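Local coordinates for protein alkaline phosphatase (Antarctic bacterium, PDB 2W5V) that probably hydrolyses phosphate monoesters as a zinc- and magnesium-dependent alkaline phosphatase that works through a phosphoserine intermediate, at residues L39-G44 / A139-H144. The protein carries 1 engineered substitution. Numbering follows the deposited sequence.
With MG (magnesium ion), chain I; ZN (zinc ion), chain H.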
loop_
_atom_site.group_PDB
_atom_site.type_symbol
_atom_site.label_atom_id
_atom_site.label_comp_id
_atom_site.label_asym_id
_atom_site.label_seq_id
_atom_site.Cartn_x
_atom_site.Cartn_y
_atom_site.Cartn_z
ATOM N N LEU B 39 -10.589 -15.879 -5.101
ATOM C CA LEU B 39 -9.898 -14.665 -5.504
ATOM C C LEU B 39 -10.887 -13.500 -5.553
ATOM O O LEU B 39 -11.809 -13.495 -6.363
ATOM C CB LEU B 39 -9.250 -14.872 -6.873
ATOM C CG LEU B 39 -8.657 -13.614 -7.491
ATOM C CD1 LEU B 39 -7.561 -13.037 -6.591
ATOM C CD2 LEU B 39 -8.124 -13.928 -8.874
ATOM N N LEU B 40 -10.721 -12.531 -4.661
ATOM C CA LEU B 40 -11.640 -11.396 -4.609
ATOM C C LEU B 40 -10.934 -10.183 -5.178
ATOM O O LEU B 40 -9.816 -9.852 -4.779
ATOM C CB LEU B 40 -12.083 -11.116 -3.171
ATOM C CG LEU B 40 -12.676 -12.315 -2.432
ATOM C CD1 LEU B 40 -12.831 -12.028 -0.966
ATOM C CD2 LEU B 40 -14.003 -12.679 -3.037
ATOM N N ILE B 41 -11.585 -9.534 -6.127
ATOM C CA ILE B 41 -10.993 -8.416 -6.830
ATOM C C ILE B 41 -11.846 -7.180 -6.600
ATOM O O ILE B 41 -13.035 -7.159 -6.926
ATOM C CB ILE B 41 -10.919 -8.691 -8.342
ATOM C CG1 ILE B 41 -10.036 -9.908 -8.625
ATOM C CG2 ILE B 41 -10.414 -7.464 -9.090
ATOM C CD1 ILE B 41 -9.990 -10.295 -10.102
ATOM N N SER B 42 -11.231 -6.156 -6.029
ATOM C CA SER B 42 -11.879 -4.864 -5.872
ATOM C C SER B 42 -11.410 -3.996 -7.029
ATOM O O SER B 42 -10.264 -3.534 -7.048
ATOM C CB SER B 42 -11.465 -4.226 -4.546
ATOM O OG SER B 42 -10.063 -4.348 -4.343
ATOM N N ASP B 43 -12.287 -3.779 -7.999
ATOM C CA ASP B 43 -11.898 -3.033 -9.184
ATOM C C ASP B 43 -11.667 -1.561 -8.848
ATOM O O ASP B 43 -12.563 -0.885 -8.351
ATOM C CB ASP B 43 -12.944 -3.175 -10.295
ATOM C CG ASP B 43 -12.378 -2.827 -11.656
ATOM O OD1 ASP B 43 -11.736 -1.765 -11.758
ATOM O OD2 ASP B 43 -12.537 -3.618 -12.610
ATOM N N GLY B 44 -10.455 -1.081 -9.109
ATOM C CA GLY B 44 -10.137 0.322 -8.942
ATOM C C GLY B 44 -9.750 0.736 -7.531
ATOM O O GLY B 44 -9.619 1.929 -7.256
ATOM N N ALA B 139 -15.262 -11.317 -17.404
ATOM C CA ALA B 139 -15.093 -11.875 -18.747
ATOM C C ALA B 139 -13.717 -12.508 -18.914
ATOM O O ALA B 139 -13.574 -13.562 -19.540
ATOM C CB ALA B 139 -15.298 -10.804 -19.799
ATOM N N SER B 140 -12.705 -11.854 -18.359
ATOM C CA SER B 140 -11.341 -12.340 -18.494
ATOM C C SER B 140 -11.159 -13.730 -17.894
ATOM O O SER B 140 -10.187 -14.413 -18.204
ATOM C CB SER B 140 -10.347 -11.365 -17.853
ATOM O OG SER B 140 -10.347 -10.124 -18.535
ATOM N N PHE B 141 -12.090 -14.155 -17.045
ATOM C CA PHE B 141 -11.976 -15.471 -16.424
ATOM C C PHE B 141 -12.704 -16.602 -17.177
ATOM O O PHE B 141 -12.542 -17.770 -16.837
ATOM C CB PHE B 141 -12.400 -15.414 -14.951
ATOM C CG PHE B 141 -11.384 -14.733 -14.069
ATOM C CD1 PHE B 141 -11.303 -13.350 -14.029
ATOM C CD2 PHE B 141 -10.478 -15.476 -13.327
ATOM C CE1 PHE B 141 -10.351 -12.712 -13.248
ATOM C CE2 PHE B 141 -9.520 -14.837 -12.534
ATOM C CZ PHE B 141 -9.459 -13.457 -12.499
ATOM N N TYR B 142 -13.486 -16.274 -18.200
ATOM C CA TYR B 142 -14.175 -17.333 -18.947
ATOM C C TYR B 142 -14.216 -17.155 -20.464
ATOM O O TYR B 142 -14.592 -18.083 -21.173
ATOM C CB TYR B 142 -15.598 -17.549 -18.420
ATOM C CG TYR B 142 -16.540 -16.388 -18.676
ATOM C CD1 TYR B 142 -17.214 -16.254 -19.896
ATOM C CD2 TYR B 142 -16.762 -15.434 -17.699
ATOM C CE1 TYR B 142 -18.086 -15.186 -20.125
ATOM C CE2 TYR B 142 -17.621 -14.377 -17.912
ATOM C CZ TYR B 142 -18.283 -14.254 -19.119
ATOM O OH TYR B 142 -19.130 -13.182 -19.299
ATOM N N ALA B 143 -13.842 -15.978 -20.958
ATOM C CA ALA B 143 -13.916 -15.700 -22.389
ATOM C C ALA B 143 -12.564 -15.366 -23.007
ATOM O O ALA B 143 -11.595 -15.094 -22.305
ATOM C CB ALA B 143 -14.902 -14.574 -22.664
ATOM N N HIS B 144 -12.518 -15.387 -24.334
ATOM C CA HIS B 144 -11.339 -14.953 -25.073
ATOM C C HIS B 144 -11.783 -14.057 -26.218
ATOM O O HIS B 144 -12.359 -14.531 -27.191
ATOM C CB HIS B 144 -10.584 -16.167 -25.619
ATOM C CG HIS B 144 -10.198 -17.153 -24.564
ATOM N ND1 HIS B 144 -9.083 -16.992 -23.766
ATOM C CD2 HIS B 144 -10.779 -18.309 -24.162
ATOM C CE1 HIS B 144 -8.990 -18.009 -22.931
ATOM N NE2 HIS B 144 -10.010 -18.822 -23.147
HETATM MG MG MG I . -14.238 -4.642 -13.273
HETATM ZN ZN ZN H . -10.527 -1.941 -13.349
HETATM O O HOH W 1 -15.470 -2.939 -12.636
HETATM O O HOH W 2 -15.972 -5.854 -14.145
HETATM O O HOH W 3 -14.130 -3.666 -15.360
#
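The far end of the F141 ring, CE1, CZ and CE2, reaches the side chains of L39 and I41, and this small apolar patch is the whole of the contact between 39-44 and 139-144. CZ of F141 lies 3.9 Å from CD2 of L39, and the two side chains cross at about a right angle. I41 comes from the direction opposite to F141, its CD1 4.0 Å from F141 CE1. Both methyls approach the ring obliquely. CD1 of I41 gets there because the chain is fully extended beyond CB (chi2 176°), and L39 reaches the ring with CD2, its CG lying anti to the backbone N (chi1 172°). The backbones stay well apart, with 11.1 Å between the CA atoms of L39 and F141, and no hydrogen bond joins them. Strand 36-42 runs inside the large, mainly parallel sheet of the alkaline phosphatase fold, between strands 249-255 and 294-299. Its alternating side chains serve two layers: L39 and I41 point toward F141, while L40 and S42 pack on helix 267-291. F250 and M252 of strand 249-255, with F91 and S92 of helix 86-93, also touch the phenyl group. Cutting F141 back to an alanine is likely to open a gap between the strand and the loop, leaving CD2 of L39 and CD1 of I41 without the ring they pack on here. F141 follows helix 136-139 in the chain, and A139 O accepts from both Y142 N and A143 N, which holds the turn that carries the ring. Two residues on from I41, D43 bridges two metals: OD2 binds magnesium at 2.1 Å, and OD1 binds zinc at 2.0 Å. T137, E254 and three waters complete the magnesium shell, whereas phosphorylated S84, D301 and H302 share the zinc.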